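Local coordinates for protein transcriptional regulator, LysR family (Vibrio cholerae, PDB 3SZP) that activates virulence genes as a LysR-type transcription factor, probably by binding regulatory DNA through its winged helix-turn-helix domain, at residues T19-K24 with A30-R35; E181-H186 with L195-T200; V222-C227 with G248-V253. All coordinates share one frame; numbering follows the deposited sequence.

How the contacts relate
Along the chain the three contacts follow in series, each closing before the next opens. Contact 1 joins helices 18-25 and 29-43 of the DNA-binding region. Contacts 2 and 3 belong to the substrate-binding region, where both involve side chains packed against strands 153-166 and 233-237 of the mixed sheet. Their centres are 16 Å apart and their nearest atoms about 6 Å, so they are close neighbours that do not touch. Contact 1 is remote, with its centre 41 Å from that of contact 2 and 37 Å from that of contact 3. Contacts 1 and 3 both touch the second subunit, whereas no other chain touches contact 2, so parts of both regions lie at subunit interfaces.

Contact 1 (T19-K24 with A30-R35); sequences TSTSKK and ATITRR
Segments 19-24 and 30-35, on helices 18-25 and 29-43, come nearest at S22 and I32, whose CA atoms are 7.4 Å apart, and no hydrogen bond runs between them. The contact is van der Waals packing, and one methyl, I32 CD1, takes part in every approach within 4.5 Å. I32 has CG1 anti to its carbonyl carbon (chi1 -66°), and an extended second torsion (chi2 -178°) drives CD1 straight out at the other helix. There the methyl meets backbone as much as side chain: I32 CD1 lies 3.6 Å from S22 N and 3.7 Å from S22 CA. The T21 side chain flanks the same methyl, T21 CG2 standing 3.9 Å from I32 CD1, while S22 CB is 4.0 Å from I32 CD1. All three residues are buried.

The hydroxyls of the two small residues are engaged elsewhere. In T21 the first torsion sets CG2 anti to the backbone N and holds OG1 beside that N, where it bonds to S17 O one turn earlier. S22 OG pairs with I27 O in the turn between the helices and with Q129 NE2 of the second subunit. Helix 3-15 completes the packing, since T21 also touches V12, and R35 NE forms a salt bridge with D5 OD1. Two consecutive helices joined by a short turn form a helix-turn-helix, here with I32 of the second helix packed on the first; in the winged form found in LysR regulators, the second helix, here 29-43, is probably the one that reads DNA.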
# COMPACT_ATOMS: atom_id res chain seq x y z
N THR A 19 -5.10 -13.70 -0.51
CA THR A 19 -4.33 -14.62 -1.34
C THR A 19 -3.88 -15.83 -0.52
O THR A 19 -3.99 -16.97 -0.96
CB THR A 19 -3.08 -13.93 -1.98
OG1 THR A 19 -3.49 -13.10 -3.08
CG2 THR A 19 -2.08 -14.97 -2.48
N SER A 20 -3.38 -15.58 0.67
CA SER A 20 -2.97 -16.65 1.56
C SER A 20 -4.17 -17.54 1.86
O SER A 20 -4.09 -18.76 1.84
CB SER A 20 -2.41 -16.08 2.86
OG SER A 20 -2.28 -17.10 3.83
N THR A 21 -5.31 -16.90 2.11
CA THR A 21 -6.53 -17.64 2.40
C THR A 21 -7.03 -18.40 1.17
O THR A 21 -7.46 -19.55 1.28
CB THR A 21 -7.62 -16.70 2.96
OG1 THR A 21 -7.12 -16.08 4.16
CG2 THR A 21 -8.88 -17.48 3.29
N SER A 22 -6.96 -17.75 0.02
CA SER A 22 -7.36 -18.33 -1.25
C SER A 22 -6.59 -19.63 -1.48
O SER A 22 -7.17 -20.66 -1.86
CB SER A 22 -7.09 -17.33 -2.37
OG SER A 22 -7.37 -17.85 -3.66
N LYS A 23 -5.28 -19.57 -1.24
CA LYS A 23 -4.42 -20.73 -1.39
C LYS A 23 -4.90 -21.93 -0.57
O LYS A 23 -5.04 -23.04 -1.09
CB LYS A 23 -2.98 -20.38 -1.00
CG LYS A 23 -2.18 -19.64 -2.08
CD LYS A 23 -1.31 -18.55 -1.47
CE LYS A 23 0.03 -18.43 -2.17
NZ LYS A 23 -0.07 -18.03 -3.60
N LYS A 24 -5.16 -21.72 0.72
CA LYS A 24 -5.53 -22.82 1.59
C LYS A 24 -6.92 -23.40 1.32
O LYS A 24 -7.12 -24.60 1.43
CB LYS A 24 -5.40 -22.42 3.06
CG LYS A 24 -3.95 -22.30 3.55
CD LYS A 24 -3.90 -22.14 5.07
CE LYS A 24 -2.48 -22.31 5.60
NZ LYS A 24 -1.55 -21.24 5.11
N ALA A 30 -11.34 -13.10 -5.62
CA ALA A 30 -12.51 -12.29 -5.96
C ALA A 30 -13.75 -12.76 -5.20
O ALA A 30 -14.56 -11.96 -4.75
CB ALA A 30 -12.77 -12.31 -7.48
N THR A 31 -13.89 -14.08 -5.06
CA THR A 31 -15.02 -14.63 -4.32
C THR A 31 -14.90 -14.38 -2.80
O THR A 31 -15.89 -14.10 -2.13
CB THR A 31 -15.21 -16.14 -4.64
OG1 THR A 31 -15.54 -16.29 -6.03
CG2 THR A 31 -16.31 -16.76 -3.78
N ILE A 32 -13.68 -14.48 -2.28
CA ILE A 32 -13.41 -14.12 -0.89
C ILE A 32 -13.78 -12.66 -0.63
O ILE A 32 -14.41 -12.34 0.39
CB ILE A 32 -11.93 -14.31 -0.49
CG1 ILE A 32 -11.54 -15.78 -0.52
CG2 ILE A 32 -11.67 -13.69 0.92
CD1 ILE A 32 -10.08 -16.04 -0.09
N THR A 33 -13.38 -11.78 -1.53
CA THR A 33 -13.69 -10.37 -1.40
C THR A 33 -15.18 -10.14 -1.38
O THR A 33 -15.70 -9.33 -0.60
CB THR A 33 -13.10 -9.58 -2.57
OG1 THR A 33 -11.68 -9.63 -2.50
CG2 THR A 33 -13.55 -8.12 -2.49
N ARG A 34 -15.87 -10.84 -2.27
CA ARG A 34 -17.30 -10.70 -2.43
C ARG A 34 -18.02 -11.15 -1.17
O ARG A 34 -18.99 -10.53 -0.74
CB ARG A 34 -17.76 -11.55 -3.61
CG ARG A 34 -19.13 -11.23 -4.16
CD ARG A 34 -19.24 -11.75 -5.62
NE ARG A 34 -19.14 -13.22 -5.71
CZ ARG A 34 -18.38 -13.86 -6.60
NH1 ARG A 34 -17.65 -13.17 -7.49
NH2 ARG A 34 -18.36 -15.19 -6.63
N ARG A 35 -17.52 -12.23 -0.58
CA ARG A 35 -18.18 -12.84 0.56
C ARG A 35 -17.92 -12.05 1.84
O ARG A 35 -18.79 -11.97 2.69
CB ARG A 35 -17.79 -14.33 0.70
CG ARG A 35 -18.42 -15.22 -0.40
CD ARG A 35 -18.06 -16.69 -0.25
NE ARG A 35 -18.29 -17.13 1.13
CZ ARG A 35 -17.75 -18.21 1.68
NH1 ARG A 35 -16.96 -19.01 0.96
NH2 ARG A 35 -18.00 -18.48 2.96

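Contact 2 (E181-H186 with L195-T200)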
# COMPACT_ATOMS: atom_id res chain seq x y z
N GLU A 181 31.37 -27.19 -18.74
CA GLU A 181 31.87 -25.84 -18.52
C GLU A 181 31.39 -24.93 -19.65
O GLU A 181 31.17 -23.73 -19.44
CB GLU A 181 33.39 -25.83 -18.42
CG GLU A 181 33.93 -24.54 -17.83
N GLU A 182 31.21 -25.51 -20.84
CA GLU A 182 30.78 -24.76 -22.01
C GLU A 182 29.34 -24.25 -21.93
O GLU A 182 28.93 -23.42 -22.73
CB GLU A 182 30.98 -25.59 -23.28
CG GLU A 182 32.42 -26.00 -23.54
CD GLU A 182 32.58 -26.87 -24.77
OE1 GLU A 182 31.75 -27.79 -24.98
OE2 GLU A 182 33.54 -26.64 -25.54
N LEU A 183 28.56 -24.76 -20.97
CA LEU A 183 27.17 -24.29 -20.80
C LEU A 183 27.09 -22.77 -20.64
O LEU A 183 26.05 -22.17 -20.97
CB LEU A 183 26.46 -25.00 -19.64
CG LEU A 183 26.15 -26.49 -19.87
CD1 LEU A 183 25.79 -27.19 -18.56
CD2 LEU A 183 25.07 -26.70 -20.95
N HIS A 184 28.17 -22.15 -20.16
CA HIS A 184 28.21 -20.70 -19.97
C HIS A 184 28.11 -19.94 -21.30
O HIS A 184 27.73 -18.77 -21.32
CB HIS A 184 29.46 -20.26 -19.21
CG HIS A 184 29.46 -20.68 -17.77
ND1 HIS A 184 28.53 -20.22 -16.86
CD2 HIS A 184 30.27 -21.53 -17.08
CE1 HIS A 184 28.77 -20.76 -15.68
NE2 HIS A 184 29.82 -21.56 -15.78
N GLN A 185 28.45 -20.62 -22.39
CA GLN A 185 28.41 -20.03 -23.72
C GLN A 185 27.04 -20.22 -24.38
O GLN A 185 26.77 -19.63 -25.42
CB GLN A 185 29.49 -20.65 -24.61
CG GLN A 185 30.86 -19.99 -24.51
CD GLN A 185 31.34 -19.86 -23.08
OE1 GLN A 185 31.71 -20.86 -22.45
NE2 GLN A 185 31.31 -18.64 -22.55
N HIS A 186 26.19 -21.04 -23.78
CA HIS A 186 24.92 -21.41 -24.40
C HIS A 186 23.73 -20.71 -23.79
O HIS A 186 23.83 -20.14 -22.71
CB HIS A 186 24.72 -22.92 -24.29
CG HIS A 186 25.45 -23.68 -25.34
ND1 HIS A 186 24.88 -23.99 -26.55
CD2 HIS A 186 26.72 -24.16 -25.37
CE1 HIS A 186 25.76 -24.64 -27.29
NE2 HIS A 186 26.88 -24.76 -26.60
N LEU A 195 17.46 -24.93 -10.79
CA LEU A 195 18.00 -23.64 -11.19
C LEU A 195 19.52 -23.65 -11.15
O LEU A 195 20.18 -23.09 -12.03
CB LEU A 195 17.44 -22.53 -10.29
CG LEU A 195 15.92 -22.46 -10.28
CD1 LEU A 195 15.43 -21.36 -9.35
CD2 LEU A 195 15.36 -22.26 -11.68
N LYS A 196 20.06 -24.32 -10.13
CA LYS A 196 21.49 -24.44 -9.93
C LYS A 196 21.92 -25.84 -10.40
O LYS A 196 21.66 -26.83 -9.72
CB LYS A 196 21.83 -24.25 -8.45
CG LYS A 196 23.31 -24.15 -8.13
CD LYS A 196 23.51 -23.96 -6.61
CE LYS A 196 24.91 -23.43 -6.27
NZ LYS A 196 25.15 -23.22 -4.80
N TRP A 197 22.55 -25.92 -11.56
CA TRP A 197 22.87 -27.22 -12.14
C TRP A 197 24.18 -27.70 -11.54
O TRP A 197 25.19 -26.99 -11.54
CB TRP A 197 22.97 -27.14 -13.66
CG TRP A 197 21.69 -26.72 -14.37
CD1 TRP A 197 20.46 -26.46 -13.80
CD2 TRP A 197 21.53 -26.50 -15.78
NE1 TRP A 197 19.55 -26.11 -14.78
CE2 TRP A 197 20.18 -26.12 -16.00
CE3 TRP A 197 22.39 -26.59 -16.88
CZ2 TRP A 197 19.69 -25.84 -17.27
CZ3 TRP A 197 21.90 -26.31 -18.14
CH2 TRP A 197 20.56 -25.94 -18.33
N GLN A 198 24.15 -28.91 -11.00
CA GLN A 198 25.31 -29.50 -10.36
C GLN A 198 25.59 -30.82 -11.08
O GLN A 198 24.89 -31.82 -10.88
CB GLN A 198 25.00 -29.69 -8.88
CG GLN A 198 25.80 -30.76 -8.18
CD GLN A 198 27.19 -30.30 -7.82
OE1 GLN A 198 28.00 -29.99 -8.70
NE2 GLN A 198 27.48 -30.23 -6.51
N LEU A 199 26.60 -30.81 -11.95
CA LEU A 199 26.79 -31.90 -12.88
C LEU A 199 28.15 -32.54 -12.69
O LEU A 199 29.15 -31.85 -12.51
CB LEU A 199 26.66 -31.40 -14.31
CG LEU A 199 25.38 -30.62 -14.63
CD1 LEU A 199 25.56 -29.80 -15.90
CD2 LEU A 199 24.21 -31.58 -14.75
N THR A 200 28.17 -33.86 -12.77
CA THR A 200 29.40 -34.63 -12.60
C THR A 200 29.58 -35.60 -13.77
O THR A 200 28.63 -36.29 -14.15
CB THR A 200 29.36 -35.41 -11.28
OG1 THR A 200 29.13 -34.49 -10.20
CG2 THR A 200 30.68 -36.16 -11.03
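L183 is the residue of 181-186 that meets the other segment, touching W197 and L199 from a short 3-10 turn. The turn is held on its approach by E181, whose N bonds to H179 ND1, and by E182, whose OE1 is hydrogen-bonded to the backbone N of both T178 and H179. At L183 the side chain heads for strand 197-200: CG is anti to the carbonyl carbon (chi1 -70°), and the branch CD1 does the touching. It approaches the indole at its edge, in the ring plane, with L183 CD1 3.8 Å from W197 CE3 and 4.0 Å from W197 CZ3; the two side chains cross at about a right angle. The same methyl meets L199 tip to tip, L183 CD1 to L199 CD1 being 3.7 Å, so one methyl touches two residues spaced by two along the strand, as expected for side chains on one face of it. Beyond it, H184 ND1 makes a weak hydrogen bond to D211 OD1. Q185 N and H186 N close the turn with hydrogen bonds to E182 O (2.9 Å) and L183 O (3.0 Å), and H186 ND1 bonds to Y170 OH.

No hydrogen bond crosses the contact. The W197 NE1 proton goes to L194 O, and K190 makes a cation-pi contact with the indole. W197 and L199 pack on L164, L183 on I233. The cluster is part of the apolar packing of a LysR substrate-binding domain of periplasmic-binding-protein type, where the antiparallel 197-200/206-209 hairpin and the 3-10 turn meet the main sheet.

Contact 3 (V222-C227 with G248-V253)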
# COMPACT_ATOMS: atom_id res chain seq x y z
N VAL A 222 6.60 -25.30 -18.69
CA VAL A 222 6.73 -24.19 -19.63
C VAL A 222 8.16 -24.12 -20.19
O VAL A 222 8.38 -23.66 -21.29
CB VAL A 222 6.33 -22.82 -18.99
CG1 VAL A 222 4.82 -22.79 -18.67
CG2 VAL A 222 7.16 -22.53 -17.75
N VAL A 223 9.12 -24.60 -19.41
CA VAL A 223 10.52 -24.62 -19.82
C VAL A 223 10.80 -25.68 -20.91
O VAL A 223 11.48 -25.40 -21.89
CB VAL A 223 11.45 -24.83 -18.58
CG1 VAL A 223 12.92 -24.98 -19.00
CG2 VAL A 223 11.30 -23.65 -17.60
N ARG A 224 10.27 -26.89 -20.73
CA ARG A 224 10.35 -27.90 -21.78
C ARG A 224 9.79 -27.32 -23.07
O ARG A 224 10.31 -27.56 -24.15
CB ARG A 224 9.54 -29.14 -21.37
CG ARG A 224 9.75 -30.39 -22.25
CD ARG A 224 8.96 -30.32 -23.57
NE ARG A 224 7.55 -30.00 -23.35
CZ ARG A 224 6.69 -29.63 -24.29
NH1 ARG A 224 7.07 -29.55 -25.56
NH2 ARG A 224 5.43 -29.35 -23.97
N SER A 225 8.72 -26.56 -22.95
CA SER A 225 8.05 -25.99 -24.10
C SER A 225 8.99 -25.00 -24.83
O SER A 225 9.05 -24.97 -26.06
CB SER A 225 6.79 -25.29 -23.61
OG SER A 225 6.26 -24.43 -24.59
N ALA A 226 9.73 -24.21 -24.05
CA ALA A 226 10.66 -23.25 -24.63
C ALA A 226 11.80 -24.03 -25.28
O ALA A 226 12.31 -23.66 -26.33
CB ALA A 226 11.19 -22.33 -23.55
N CYS A 227 12.18 -25.13 -24.64
CA CYS A 227 13.24 -25.97 -25.15
C CYS A 227 12.85 -26.59 -26.50
O CYS A 227 13.65 -26.60 -27.43
CB CYS A 227 13.56 -27.05 -24.12
SG CYS A 227 15.06 -28.02 -24.45
N GLY A 248 12.46 -37.12 -32.72
CA GLY A 248 13.73 -36.43 -32.66
C GLY A 248 13.64 -34.97 -32.22
O GLY A 248 14.54 -34.18 -32.51
N SER A 249 12.57 -34.61 -31.50
CA SER A 249 12.27 -33.19 -31.25
C SER A 249 12.99 -32.57 -30.04
O SER A 249 13.08 -31.35 -29.93
CB SER A 249 10.76 -32.95 -31.13
OG SER A 249 10.32 -33.17 -29.80
N LEU A 250 13.47 -33.42 -29.14
CA LEU A 250 14.45 -33.02 -28.13
C LEU A 250 15.55 -34.05 -28.15
O LEU A 250 15.27 -35.25 -28.19
CB LEU A 250 13.82 -32.97 -26.74
CG LEU A 250 12.84 -31.83 -26.47
CD1 LEU A 250 12.24 -31.98 -25.09
CD2 LEU A 250 13.52 -30.49 -26.63
N VAL A 251 16.81 -33.62 -28.12
CA VAL A 251 17.91 -34.57 -27.99
C VAL A 251 18.75 -34.31 -26.75
O VAL A 251 19.01 -33.17 -26.37
CB VAL A 251 18.84 -34.58 -29.23
CG1 VAL A 251 18.05 -34.95 -30.50
CG2 VAL A 251 19.53 -33.26 -29.39
N GLN A 252 19.16 -35.40 -26.11
CA GLN A 252 20.02 -35.31 -24.94
C GLN A 252 21.39 -34.79 -25.34
O GLN A 252 21.92 -35.16 -26.37
CB GLN A 252 20.15 -36.68 -24.26
CG GLN A 252 20.96 -36.61 -22.97
CD GLN A 252 20.98 -37.92 -22.20
OE1 GLN A 252 20.52 -38.95 -22.70
NE2 GLN A 252 21.53 -37.90 -21.00
N VAL A 253 21.94 -33.91 -24.53
CA VAL A 253 23.32 -33.47 -24.73
C VAL A 253 24.12 -33.76 -23.46
O VAL A 253 23.54 -34.00 -22.41
CB VAL A 253 23.39 -31.97 -25.05
CG1 VAL A 253 22.76 -31.70 -26.41
CG2 VAL A 253 22.71 -31.15 -23.94
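R224 offers the flat group of this contact, although its aliphatic part does the touching: one face of the guanidinium has S225 CB 4.3 Å above its plane, displaced from the centre toward one side, and the group makes a cation-pi contact with F244. NH1 bonds to S228 OG, which ties the charged end to its own helix. The first torsion sets CG anti to the backbone N and the bend at chi2 (-79°) places CD, which puts both carbons beside L250 CD1; the bend at chi3 (-51°) turns the guanidinium back toward the helix. L250 CD1 lies 4.0 Å from R224 CD and 4.1 Å from R224 CG, the arginine chain running across the leucine, roughly perpendicular to it.

The other methyl of the leucine serves C227. C227 SG, anti to the backbone N (chi1 -169°), comes to 3.6 Å from L250 CD2, while C227 C is 4.0 Å from the same methyl. L250 thus spans one helical turn, one branch for each residue, without any hydrogen bond between the segments.

Helix 220-228 lies over the main sheet, C227 packing on V165 and T234, and strand 251-252 pairs with strand 153-166; on another side S225 OG bonds to N111 ND2 of the second subunit.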